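Local coordinates for hypothetical protein TTHA0179 (Thermus thermophilus, PDB 2DPW), which is of unknown function but probably acts as a MobA-like nucleotidyltransferase, at residues V38-Y43 / L58-A63; E84-V89 / L148-K153; T91-H96 / G221-R226; T98-R103 / T215-V220; Y116-K121 / G141-G146. All blocks are in the same frame, centred on the assembly; numbering follows the deposited sequence.

Contact 1. Residues V38-Y43 / L58-A63; sequences VLEALY and LVPAPA
Apolar packing between the helical turn V38-Y43 and the irregular chain L58-A63 centres on P60. CG of P60 lies 3.6 Å from CD2 of the Y43 ring and 3.8 Å from CB of L39. L39 spreads its two methyls along the loop: CD1 approaches L58 CB at 4.3 Å while CD2 approaches P62 CB, a reach that suits a branched residue. The cis peptide bond before P60 is one that proline accommodates readily.

The polar part is a hydrogen bond. With CG beside its backbone N (chi1 -80°), Y43 runs its ring past P60, and OH donates to A61 O at 2.6 Å, in the carbonyl plane and on a lone pair. A phenylalanine in place of Y43 would probably leave the A61 carbonyl without this donor and the loop freer to shift.

The charge of E40 is met by R32, outside both segments.

Helix 35-44 is the crossover helix between parallel strands 4-8 and 48-52, with L39 and L42 on V7; 58-63 leads from strand 48-52 to strand 64-66. P60 and P62 have no N-H to donate, so the loop meets the helix mainly through ring carbons and carbonyls, and the Y43 hydroxyl supplies the donor for one of these.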
# COMPACT_ATOMS: atom_id res chain seq x y z
N VAL A 38 -0.66 -11.48 6.01
CA VAL A 38 0.27 -10.48 5.53
C VAL A 38 1.60 -10.63 6.27
O VAL A 38 2.67 -10.64 5.65
CB VAL A 38 -0.29 -9.05 5.75
CG1 VAL A 38 0.70 -8.02 5.24
CG2 VAL A 38 -1.63 -8.92 5.03
N LEU A 39 1.52 -10.74 7.59
CA LEU A 39 2.72 -10.90 8.42
C LEU A 39 3.46 -12.15 7.97
O LEU A 39 4.67 -12.13 7.78
CB LEU A 39 2.35 -11.04 9.89
CG LEU A 39 1.70 -9.82 10.56
CD1 LEU A 39 1.27 -10.21 11.97
CD2 LEU A 39 2.68 -8.65 10.60
N GLU A 40 2.73 -13.25 7.82
CA GLU A 40 3.34 -14.49 7.37
C GLU A 40 4.12 -14.24 6.07
O GLU A 40 5.26 -14.67 5.92
CB GLU A 40 2.27 -15.56 7.12
CG GLU A 40 1.55 -16.08 8.35
CD GLU A 40 2.47 -16.74 9.39
OE1 GLU A 40 3.70 -16.84 9.16
OE2 GLU A 40 1.96 -17.15 10.45
N ALA A 41 3.48 -13.54 5.14
CA ALA A 41 4.09 -13.24 3.85
C ALA A 41 5.35 -12.39 3.96
O ALA A 41 6.32 -12.62 3.24
CB ALA A 41 3.07 -12.54 2.96
N LEU A 42 5.34 -11.40 4.84
CA LEU A 42 6.49 -10.53 5.01
C LEU A 42 7.71 -11.28 5.54
O LEU A 42 8.79 -11.21 4.95
CB LEU A 42 6.12 -9.36 5.93
CG LEU A 42 5.01 -8.48 5.34
CD1 LEU A 42 4.62 -7.37 6.30
CD2 LEU A 42 5.49 -7.90 4.02
N TYR A 43 7.53 -11.99 6.66
CA TYR A 43 8.63 -12.76 7.25
C TYR A 43 9.11 -13.73 6.18
O TYR A 43 10.31 -13.85 5.91
CB TYR A 43 8.14 -13.54 8.48
CG TYR A 43 8.03 -12.73 9.76
CD1 TYR A 43 9.17 -12.21 10.38
CD2 TYR A 43 6.79 -12.49 10.36
CE1 TYR A 43 9.09 -11.48 11.56
CE2 TYR A 43 6.69 -11.76 11.55
CZ TYR A 43 7.85 -11.26 12.14
OH TYR A 43 7.76 -10.52 13.30
N LEU A 58 -1.45 -11.41 17.84
CA LEU A 58 -1.13 -11.77 16.47
C LEU A 58 -0.01 -12.78 16.33
O LEU A 58 0.98 -12.74 17.04
CB LEU A 58 -0.78 -10.52 15.70
CG LEU A 58 -2.02 -9.64 15.54
CD1 LEU A 58 -1.63 -8.24 15.06
CD2 LEU A 58 -3.00 -10.32 14.57
N VAL A 59 -0.21 -13.71 15.41
CA VAL A 59 0.74 -14.77 15.12
C VAL A 59 0.88 -14.77 13.61
O VAL A 59 -0.12 -14.91 12.92
CB VAL A 59 0.19 -16.15 15.54
CG1 VAL A 59 1.01 -17.25 14.88
CG2 VAL A 59 0.19 -16.29 17.07
N PRO A 60 2.10 -14.65 13.07
CA PRO A 60 3.35 -14.53 13.83
C PRO A 60 3.52 -13.18 14.49
O PRO A 60 3.20 -12.14 13.91
CB PRO A 60 4.42 -14.79 12.78
CG PRO A 60 3.80 -14.16 11.55
CD PRO A 60 2.37 -14.64 11.62
N ALA A 61 4.02 -13.21 15.71
CA ALA A 61 4.25 -11.99 16.46
C ALA A 61 5.13 -11.05 15.64
O ALA A 61 6.16 -11.44 15.10
CB ALA A 61 4.91 -12.32 17.80
N PRO A 62 4.69 -9.79 15.50
CA PRO A 62 5.47 -8.82 14.73
C PRO A 62 6.69 -8.37 15.52
O PRO A 62 6.72 -8.51 16.74
CB PRO A 62 4.47 -7.69 14.50
CG PRO A 62 3.58 -7.77 15.72
CD PRO A 62 3.38 -9.25 15.88
N ALA A 63 7.68 -7.83 14.82
CA ALA A 63 8.91 -7.37 15.45
C ALA A 63 8.65 -6.32 16.50
O ALA A 63 9.28 -6.31 17.56
CB ALA A 63 9.83 -6.82 14.42

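Contact 2. Residues E84-V89 / L148-K153; sequences EGRVLV and LLLLDK
R86 and L150 pack on one face of an antiparallel strand pair, V89 and L149 on the other. R86 extends its chain with CG opposite the backbone N (chi1 -157°) and bends it at chi3, which lays the guanidinium beside L150, whose CD2 is 4.0 Å above the guanidinium plane, over its centre. The aliphatic stem of arginine suits this place, R86 CG meeting L150 CD1 at 3.9 Å, while NH2 goes on to L106 O. L88 CB joins that face, 4.2 Å from L150 CD1. On the reverse face V89 CB meets L149 CB at 4.1 Å; beta-branched valine fits extended backbone.

V87 with L151 and V89 with L149 are the hydrogen-bonded pairs, each exchanging two N-H to O bonds. At the E84 end of the pair K153 is fully extended (chi1 172°), and its NZ approaches E84 OE2 from above the carboxylate plane in a 3.0 Å salt bridge; V83 O and L80 O also accept from NZ. D152 N-caps the following helix, OD2 accepting from L155 N and also bonded to S154 OG.

Strand 86-91 has strand 4-8 on its other side, strand 148-152 has strand 114-120, and helix 99-108 covers L88 and L150 through V102 and V105.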
# COMPACT_ATOMS: atom_id res chain seq x y z
N GLU A 84 15.01 1.52 9.65
CA GLU A 84 16.12 2.12 8.93
C GLU A 84 16.26 1.47 7.55
O GLU A 84 15.82 0.33 7.35
CB GLU A 84 17.43 1.94 9.71
CG GLU A 84 17.49 2.64 11.08
CD GLU A 84 17.50 4.17 10.99
OE1 GLU A 84 18.15 4.72 10.07
OE2 GLU A 84 16.87 4.82 11.86
N GLY A 85 16.85 2.20 6.61
CA GLY A 85 17.07 1.68 5.27
C GLY A 85 15.88 1.77 4.34
O GLY A 85 15.11 2.72 4.39
N ARG A 86 15.74 0.77 3.47
CA ARG A 86 14.62 0.72 2.54
C ARG A 86 13.57 -0.14 3.22
O ARG A 86 13.87 -1.25 3.67
CB ARG A 86 15.03 0.09 1.21
CG ARG A 86 14.14 0.50 0.06
CD ARG A 86 14.65 0.03 -1.30
NE ARG A 86 14.59 -1.42 -1.44
CZ ARG A 86 14.75 -2.08 -2.58
NH1 ARG A 86 14.99 -1.41 -3.71
NH2 ARG A 86 14.68 -3.40 -2.61
N VAL A 87 12.34 0.38 3.31
CA VAL A 87 11.25 -0.33 3.96
C VAL A 87 10.01 -0.51 3.11
O VAL A 87 9.61 0.39 2.36
CB VAL A 87 10.83 0.38 5.26
CG1 VAL A 87 9.59 -0.31 5.87
CG2 VAL A 87 11.98 0.35 6.25
N LEU A 88 9.40 -1.68 3.23
CA LEU A 88 8.20 -1.99 2.50
C LEU A 88 7.00 -1.78 3.39
O LEU A 88 6.90 -2.33 4.48
CB LEU A 88 8.23 -3.43 2.00
CG LEU A 88 6.97 -3.88 1.27
CD1 LEU A 88 6.70 -2.97 0.08
CD2 LEU A 88 7.12 -5.31 0.82
N VAL A 89 6.08 -0.95 2.93
CA VAL A 89 4.90 -0.67 3.70
C VAL A 89 3.74 -1.43 3.12
O VAL A 89 3.65 -1.63 1.90
CB VAL A 89 4.57 0.81 3.68
CG1 VAL A 89 3.35 1.08 4.56
CG2 VAL A 89 5.77 1.60 4.15
N LEU A 148 0.84 -1.75 -1.25
CA LEU A 148 2.22 -1.84 -0.81
C LEU A 148 2.92 -0.58 -1.26
O LEU A 148 2.60 -0.01 -2.30
CB LEU A 148 2.93 -3.03 -1.45
CG LEU A 148 2.52 -4.49 -1.19
CD1 LEU A 148 3.50 -5.36 -1.95
CD2 LEU A 148 2.53 -4.85 0.30
N LEU A 149 3.89 -0.15 -0.47
CA LEU A 149 4.68 1.02 -0.79
C LEU A 149 6.10 0.80 -0.29
O LEU A 149 6.33 0.61 0.91
CB LEU A 149 4.11 2.28 -0.15
CG LEU A 149 4.75 3.58 -0.63
CD1 LEU A 149 4.39 3.85 -2.08
CD2 LEU A 149 4.27 4.71 0.25
N LEU A 150 7.05 0.84 -1.21
CA LEU A 150 8.45 0.64 -0.91
C LEU A 150 9.16 1.99 -0.72
O LEU A 150 9.25 2.81 -1.64
CB LEU A 150 9.08 -0.15 -2.06
CG LEU A 150 10.52 -0.60 -1.91
CD1 LEU A 150 10.76 -1.24 -0.55
CD2 LEU A 150 10.83 -1.58 -3.03
N LEU A 151 9.68 2.23 0.49
CA LEU A 151 10.34 3.51 0.77
C LEU A 151 11.77 3.46 1.24
O LEU A 151 12.20 2.53 1.92
CB LEU A 151 9.60 4.28 1.86
CG LEU A 151 8.11 4.57 1.78
CD1 LEU A 151 7.73 5.24 3.08
CD2 LEU A 151 7.76 5.44 0.56
N ASP A 152 12.50 4.50 0.87
CA ASP A 152 13.86 4.64 1.33
C ASP A 152 13.66 5.69 2.42
O ASP A 152 13.63 6.88 2.14
CB ASP A 152 14.74 5.21 0.24
CG ASP A 152 16.17 5.25 0.66
OD1 ASP A 152 16.83 4.19 0.61
OD2 ASP A 152 16.63 6.34 1.06
N LYS A 153 13.47 5.21 3.65
CA LYS A 153 13.24 6.07 4.82
C LYS A 153 14.04 7.36 4.72
O LYS A 153 13.48 8.46 4.75
CB LYS A 153 13.66 5.38 6.12
CG LYS A 153 13.61 6.33 7.31
CD LYS A 153 13.96 5.67 8.63
CE LYS A 153 13.85 6.67 9.76
NZ LYS A 153 14.29 6.13 11.06

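Contact 3. Residues T91-H96 / G221-R226; sequences TGDIPH and GVDVDR
P95 and V224 form the tight side of this meeting of two loops. CG of the proline lies 3.5 Å from CG2 of the valine, and M34 and helix 227-230 close round V224. Next to it the backbone is tied directly: V224 N donates to D93 O at 3.1 Å, the donor standing nearly in line with the C=O bond. I94 is buried beside this bond, where its CG2 is 3.9 Å from D223 CB; a branched, purely apolar side chain is apt there, with V38 on helix 35-44 beyond. H96 brings its ring edge toward V222 O, and its ring meets those of F128 and Y29 edge-to-face.

The T91-H96 loop follows strand 86-91, and its sequence T-G-D-I-P resembles the aspartate-containing turn at the end of a central strand in GT-A nucleotidyltransferases, where such an aspartate commonly binds the catalytic metal; a comparable role for D93 is possible but unproven.

The looser, partly exposed side is acidic. D93 and D223 lie side by side, pointing the same way, with their OD2 atoms 3.3 Å apart and their carboxylate planes turned by 49°. Basic partners gather round them: K24 bridges to D93 and D225, and R133 to D223. With an alanine replacing D93, T91 OG1 would probably lose the acceptor it has in D93 OD1, and K24 one of its two carboxylate mates.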
# COMPACT_ATOMS: atom_id res chain seq x y z
N THR A 91 -0.70 -2.46 4.02
CA THR A 91 -1.90 -2.37 4.83
C THR A 91 -2.22 -3.80 5.30
O THR A 91 -1.82 -4.77 4.65
CB THR A 91 -3.09 -1.85 4.01
OG1 THR A 91 -3.34 -2.74 2.92
CG2 THR A 91 -2.79 -0.47 3.49
N GLY A 92 -2.92 -3.93 6.41
CA GLY A 92 -3.23 -5.26 6.91
C GLY A 92 -4.46 -5.95 6.35
O GLY A 92 -4.94 -6.90 6.96
N ASP A 93 -4.97 -5.50 5.20
CA ASP A 93 -6.17 -6.11 4.63
C ASP A 93 -6.01 -6.73 3.25
O ASP A 93 -6.94 -6.75 2.44
CB ASP A 93 -7.29 -5.07 4.58
CG ASP A 93 -7.04 -4.00 3.55
OD1 ASP A 93 -5.85 -3.70 3.30
OD2 ASP A 93 -8.03 -3.46 3.01
N ILE A 94 -4.81 -7.23 2.96
CA ILE A 94 -4.56 -7.90 1.70
C ILE A 94 -4.05 -9.28 2.10
O ILE A 94 -2.86 -9.57 1.98
CB ILE A 94 -3.50 -7.16 0.84
CG1 ILE A 94 -2.39 -6.59 1.73
CG2 ILE A 94 -4.19 -6.09 -0.01
CD1 ILE A 94 -1.17 -6.05 0.95
N PRO A 95 -4.96 -10.13 2.59
CA PRO A 95 -4.70 -11.50 3.05
C PRO A 95 -4.19 -12.47 1.99
O PRO A 95 -3.70 -13.55 2.32
CB PRO A 95 -6.06 -11.92 3.61
CG PRO A 95 -7.00 -11.24 2.68
CD PRO A 95 -6.40 -9.85 2.60
N HIS A 96 -4.30 -12.10 0.71
CA HIS A 96 -3.83 -12.96 -0.36
C HIS A 96 -2.36 -12.72 -0.65
O HIS A 96 -1.77 -13.40 -1.49
CB HIS A 96 -4.62 -12.71 -1.65
CG HIS A 96 -6.08 -13.00 -1.53
ND1 HIS A 96 -7.03 -12.02 -1.36
CD2 HIS A 96 -6.76 -14.18 -1.53
CE1 HIS A 96 -8.22 -12.57 -1.27
NE2 HIS A 96 -8.08 -13.88 -1.37
N GLY A 221 -2.70 -5.96 -4.38
CA GLY A 221 -3.72 -4.93 -4.28
C GLY A 221 -5.15 -5.35 -3.99
O GLY A 221 -5.96 -4.52 -3.57
N VAL A 222 -5.47 -6.62 -4.20
CA VAL A 222 -6.83 -7.09 -3.94
C VAL A 222 -7.05 -7.25 -2.44
O VAL A 222 -6.66 -8.26 -1.84
CB VAL A 222 -7.11 -8.45 -4.61
CG1 VAL A 222 -8.55 -8.84 -4.38
CG2 VAL A 222 -6.82 -8.36 -6.09
N ASP A 223 -7.67 -6.25 -1.85
CA ASP A 223 -7.95 -6.27 -0.42
C ASP A 223 -9.34 -6.83 -0.15
O ASP A 223 -10.06 -7.21 -1.07
CB ASP A 223 -7.85 -4.85 0.13
CG ASP A 223 -8.84 -3.91 -0.52
OD1 ASP A 223 -8.74 -3.70 -1.75
OD2 ASP A 223 -9.72 -3.38 0.20
N VAL A 224 -9.70 -6.88 1.12
CA VAL A 224 -11.01 -7.38 1.55
C VAL A 224 -11.77 -6.20 2.15
O VAL A 224 -11.28 -5.53 3.06
CB VAL A 224 -10.85 -8.48 2.61
CG1 VAL A 224 -12.21 -8.93 3.10
CG2 VAL A 224 -10.08 -9.66 2.04
N ASP A 225 -12.98 -5.96 1.64
CA ASP A 225 -13.78 -4.84 2.13
C ASP A 225 -15.12 -5.23 2.74
O ASP A 225 -15.71 -4.44 3.48
CB ASP A 225 -14.02 -3.85 0.99
CG ASP A 225 -12.76 -3.12 0.59
OD1 ASP A 225 -12.20 -2.38 1.43
OD2 ASP A 225 -12.32 -3.28 -0.57
N ARG A 226 -15.59 -6.43 2.45
CA ARG A 226 -16.87 -6.86 2.99
C ARG A 226 -17.02 -8.38 3.01
O ARG A 226 -16.17 -9.10 2.51
CB ARG A 226 -17.99 -6.23 2.16
CG ARG A 226 -18.13 -4.68 2.34
CD ARG A 226 -19.09 -4.12 1.25
NE ARG A 226 -20.32 -4.92 1.15
CZ ARG A 226 -21.05 -5.03 0.03
NH1 ARG A 226 -22.17 -5.78 0.00
NH2 ARG A 226 -20.67 -4.37 -1.09

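Contact 4. Residues T98-R103 / T215-V220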
# COMPACT_ATOMS: atom_id res chain seq x y z
N THR A 98 1.43 -12.84 -0.96
CA THR A 98 2.36 -13.96 -0.96
C THR A 98 3.81 -13.51 -0.94
O THR A 98 4.13 -12.39 -1.33
CB THR A 98 2.18 -14.82 -2.22
OG1 THR A 98 2.54 -14.06 -3.37
CG2 THR A 98 0.77 -15.26 -2.36
N GLU A 99 4.68 -14.41 -0.50
CA GLU A 99 6.11 -14.16 -0.43
C GLU A 99 6.65 -13.86 -1.83
O GLU A 99 7.49 -12.98 -2.01
CB GLU A 99 6.83 -15.38 0.16
CG GLU A 99 8.33 -15.46 -0.12
CD GLU A 99 8.96 -16.72 0.43
OE1 GLU A 99 8.22 -17.60 0.90
OE2 GLU A 99 10.21 -16.85 0.39
N GLU A 100 6.16 -14.60 -2.81
CA GLU A 100 6.61 -14.40 -4.18
C GLU A 100 6.33 -12.97 -4.62
O GLU A 100 7.19 -12.30 -5.20
CB GLU A 100 5.90 -15.38 -5.11
CG GLU A 100 6.61 -15.58 -6.44
CD GLU A 100 5.99 -16.69 -7.26
OE1 GLU A 100 5.45 -17.63 -6.64
OE2 GLU A 100 6.05 -16.63 -8.51
N ALA A 101 5.12 -12.51 -4.32
CA ALA A 101 4.72 -11.15 -4.65
C ALA A 101 5.64 -10.15 -3.94
O ALA A 101 6.10 -9.17 -4.52
CB ALA A 101 3.27 -10.92 -4.23
N VAL A 102 5.92 -10.40 -2.68
CA VAL A 102 6.78 -9.51 -1.93
C VAL A 102 8.20 -9.43 -2.50
O VAL A 102 8.75 -8.34 -2.69
CB VAL A 102 6.84 -9.92 -0.46
CG1 VAL A 102 7.91 -9.11 0.26
CG2 VAL A 102 5.49 -9.70 0.19
N ARG A 103 8.80 -10.59 -2.78
CA ARG A 103 10.15 -10.60 -3.30
C ARG A 103 10.25 -9.95 -4.66
O ARG A 103 11.26 -9.34 -4.98
CB ARG A 103 10.69 -12.03 -3.32
CG ARG A 103 10.97 -12.54 -1.92
CD ARG A 103 11.72 -13.86 -1.87
NE ARG A 103 12.33 -14.00 -0.55
CZ ARG A 103 12.89 -15.11 -0.09
NH1 ARG A 103 12.92 -16.21 -0.84
NH2 ARG A 103 13.42 -15.12 1.12
N THR A 215 3.61 -4.74 -11.15
CA THR A 215 3.73 -5.98 -10.40
C THR A 215 2.65 -6.96 -10.80
O THR A 215 1.48 -6.77 -10.47
CB THR A 215 3.64 -5.67 -8.91
OG1 THR A 215 4.62 -4.68 -8.59
CG2 THR A 215 3.88 -6.91 -8.08
N PRO A 216 3.03 -8.04 -11.50
CA PRO A 216 2.19 -9.13 -12.02
C PRO A 216 1.36 -9.85 -10.98
O PRO A 216 0.41 -10.55 -11.33
CB PRO A 216 3.20 -10.07 -12.66
CG PRO A 216 4.43 -9.25 -12.83
CD PRO A 216 4.44 -8.42 -11.60
N TYR A 217 1.70 -9.68 -9.72
CA TYR A 217 0.96 -10.33 -8.65
C TYR A 217 -0.13 -9.44 -8.10
O TYR A 217 0.13 -8.50 -7.35
CB TYR A 217 1.92 -10.72 -7.54
CG TYR A 217 3.12 -11.48 -8.03
CD1 TYR A 217 4.14 -10.83 -8.73
CD2 TYR A 217 3.25 -12.85 -7.78
CE1 TYR A 217 5.27 -11.53 -9.16
CE2 TYR A 217 4.36 -13.55 -8.21
CZ TYR A 217 5.37 -12.89 -8.89
OH TYR A 217 6.48 -13.61 -9.26
N PRO A 218 -1.39 -9.71 -8.48
CA PRO A 218 -2.54 -8.93 -8.03
C PRO A 218 -2.88 -9.03 -6.54
O PRO A 218 -3.70 -8.26 -6.03
CB PRO A 218 -3.66 -9.46 -8.93
CG PRO A 218 -3.25 -10.86 -9.19
CD PRO A 218 -1.79 -10.72 -9.47
N GLU A 219 -2.26 -9.98 -5.84
CA GLU A 219 -2.50 -10.12 -4.40
C GLU A 219 -1.90 -8.92 -3.69
O GLU A 219 -2.12 -8.70 -2.49
CB GLU A 219 -1.87 -11.41 -3.85
CG GLU A 219 -0.42 -11.61 -4.21
CD GLU A 219 -0.23 -12.34 -5.53
OE1 GLU A 219 -0.81 -11.91 -6.55
OE2 GLU A 219 0.50 -13.35 -5.55
N VAL A 220 -1.16 -8.13 -4.45
CA VAL A 220 -0.52 -6.93 -3.96
C VAL A 220 -1.53 -5.81 -3.77
O VAL A 220 -1.26 -4.83 -3.08
CB VAL A 220 0.56 -6.47 -4.95
CG1 VAL A 220 -0.00 -5.44 -5.92
CG2 VAL A 220 1.71 -5.90 -4.22
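E219 places its CG between backbone N and carbonyl carbon (chi1 51°) and bends again at the next bond (chi2 -89°), a curled path that brings OE2 to T98 OG1. T98 OG1 donates to E219 OE2 at 3.1 Å, using the lone pair that faces away from the other carboxylate oxygen. T98 OG1 also accepts from A101 N at 3.2 Å and so serves as the N-cap of helix 99-108. Threonine suits the place because one short side chain both caps the start of the helix and donates a hydrogen bond to the loop.

Y217 lies across the first turn of that helix. Its ring turns a face to A101, whose CA stands 4.0 Å from the ring centroid and 21° off the ring normal, a CH-pi contact. A101 CB continues the apolar patch, 3.6 Å from Y217 CB and 3.8 Å from E219 CG; a residue no larger than alanine lets the loop come this close. At the far end of the ring, Y217 OH donates to E100 OE2 at 3.1 Å, on the anti side of the carboxylate. The extended chain of E100 crosses the tyrosine at about a right angle.

The loop 215-220 follows strand 210-214, so the contact joins the start of helix 99-108 to the chain leaving that strand. Two carboxylates thus accept hydrogen bonds from hydroxyls near the N-terminal end of the helix, whose dipole would probably favour their negative charge; R127 offers E219 only a long, weak ion pair.

Contact 5. Residues Y116-K121 / G141-G146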
# COMPACT_ATOMS: atom_id res chain seq x y z
N TYR A 116 6.09 2.58 -6.05
CA TYR A 116 4.73 2.12 -5.84
C TYR A 116 4.28 1.07 -6.83
O TYR A 116 4.01 1.38 -7.99
CB TYR A 116 3.78 3.29 -5.92
CG TYR A 116 2.36 2.89 -5.68
CD1 TYR A 116 2.03 2.06 -4.62
CD2 TYR A 116 1.34 3.38 -6.48
CE1 TYR A 116 0.72 1.74 -4.35
CE2 TYR A 116 0.02 3.07 -6.22
CZ TYR A 116 -0.28 2.25 -5.15
OH TYR A 116 -1.58 1.93 -4.88
N PRO A 117 4.16 -0.18 -6.38
CA PRO A 117 3.73 -1.27 -7.26
C PRO A 117 2.29 -1.13 -7.78
O PRO A 117 1.36 -0.89 -7.01
CB PRO A 117 3.91 -2.53 -6.40
CG PRO A 117 4.45 -2.11 -5.10
CD PRO A 117 4.65 -0.64 -5.07
N ILE A 118 2.12 -1.29 -9.08
CA ILE A 118 0.79 -1.22 -9.69
C ILE A 118 0.50 -2.51 -10.45
O ILE A 118 1.41 -3.10 -11.03
CB ILE A 118 0.64 -0.02 -10.67
CG1 ILE A 118 1.74 -0.07 -11.72
CG2 ILE A 118 0.64 1.30 -9.91
CD1 ILE A 118 1.64 1.02 -12.77
N VAL A 119 -0.76 -2.92 -10.46
CA VAL A 119 -1.18 -4.14 -11.14
C VAL A 119 -2.02 -3.92 -12.41
O VAL A 119 -2.94 -3.08 -12.43
CB VAL A 119 -2.00 -5.05 -10.20
CG1 VAL A 119 -2.24 -6.39 -10.86
CG2 VAL A 119 -1.27 -5.24 -8.89
N PRO A 120 -1.73 -4.67 -13.48
CA PRO A 120 -2.47 -4.56 -14.75
C PRO A 120 -3.85 -5.21 -14.68
O PRO A 120 -4.00 -6.28 -14.08
CB PRO A 120 -1.56 -5.28 -15.75
CG PRO A 120 -0.19 -5.18 -15.12
CD PRO A 120 -0.49 -5.44 -13.67
N LYS A 121 -4.85 -4.57 -15.27
CA LYS A 121 -6.20 -5.11 -15.29
C LYS A 121 -6.08 -6.58 -15.71
O LYS A 121 -6.67 -7.48 -15.11
CB LYS A 121 -7.05 -4.34 -16.30
CG LYS A 121 -8.53 -4.73 -16.38
CD LYS A 121 -9.26 -3.87 -17.41
CE LYS A 121 -10.76 -3.74 -17.11
NZ LYS A 121 -11.43 -2.79 -18.05
N GLY A 141 -0.85 0.92 -20.62
CA GLY A 141 -1.82 -0.07 -20.19
C GLY A 141 -2.93 0.41 -19.27
O GLY A 141 -3.29 1.58 -19.25
N THR A 142 -3.50 -0.52 -18.52
CA THR A 142 -4.56 -0.22 -17.57
C THR A 142 -4.18 -0.87 -16.25
O THR A 142 -3.99 -2.08 -16.17
CB THR A 142 -5.90 -0.76 -18.05
OG1 THR A 142 -6.24 -0.13 -19.29
CG2 THR A 142 -6.98 -0.47 -17.02
N PHE A 143 -4.06 -0.04 -15.22
CA PHE A 143 -3.65 -0.53 -13.92
C PHE A 143 -4.47 -0.03 -12.76
O PHE A 143 -5.35 0.82 -12.88
CB PHE A 143 -2.21 -0.11 -13.67
CG PHE A 143 -1.31 -0.32 -14.85
CD1 PHE A 143 -1.22 0.63 -15.87
CD2 PHE A 143 -0.56 -1.49 -14.95
CE1 PHE A 143 -0.39 0.42 -16.95
CE2 PHE A 143 0.28 -1.71 -16.03
CZ PHE A 143 0.36 -0.75 -17.03
N THR A 144 -4.13 -0.58 -11.61
CA THR A 144 -4.72 -0.15 -10.37
C THR A 144 -3.55 -0.15 -9.42
O THR A 144 -2.53 -0.81 -9.69
CB THR A 144 -5.81 -1.10 -9.88
OG1 THR A 144 -6.43 -0.54 -8.73
CG2 THR A 144 -5.24 -2.46 -9.56
N GLY A 145 -3.71 0.61 -8.33
CA GLY A 145 -2.66 0.72 -7.33
C GLY A 145 -2.54 -0.31 -6.25
O GLY A 145 -3.57 -0.84 -5.83
N GLY A 146 -1.33 -0.72 -5.88
CA GLY A 146 -1.25 -1.74 -4.85
C GLY A 146 -1.53 -1.21 -3.46
O GLY A 146 -1.95 -0.07 -3.29
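F143 leans over I118 and P120 of the neighbouring antiparallel strand, and its side chain can be followed outward. CB lies 3.3 Å from V119 O. CG comes next, 3.9 Å from I118 CD1, which stands over one ring face in a CH-pi contact. CD2 then runs alongside P120, 3.6 Å from its CA, and CE2 lies 3.6 Å from P120 CG. A first torsion of -45° sets CG beside the backbone N and turns the ring across these two residues; L138 and V214 of the adjoining strands add further apolar cover. A flat aromatic ring suits the place because it can meet a methyl on its face and a proline obliquely at once.

Strands 114-120 and 141-145 pair antiparallel in the mixed sheet, strongly twisted with axes 129° apart, and strand 210-214 lies on the other side of 114-120. V119 and T144 form a hydrogen-bonded pair: V119 N donates to T144 O and T144 N to V119 O, both at 2.9 Å. Beyond them K121 N donates to T142 O, and toward the other end G146 N donates to P117 O. T142 CG2 and K121 CB lie side by side at 3.9 Å, and T144 OG1 is hydrogen-bonded to T134 O.

The chemistry is divided by face and by atom: main-chain amides satisfy one another, while I118, P120 and F143 make a hydrophobic patch. P120 and F143 form a non-hydrogen-bonded pair, so the missing N-H of proline takes no bond from this pairing.

In the fold
From the N terminus, contact 1 closes first, a short loop that joins helix 35-44 to the chain before strand 64-66, and it is complete before any other opens. Contacts 2, 3 and 4 then open in turn along strand 86-91, the loop after it and helix 99-108. Contact 5 opens and closes next, a local pairing nested within the loops of the other three. Contact 2 closes at strand 148-152, so it crosses contacts 3 and 4, whose partners come only after strand 210-214. Contact 4 closes inside contact 3. Together they tie the mixed sheet, helices 35-44 and 99-108 and the C-terminal loop into one unit.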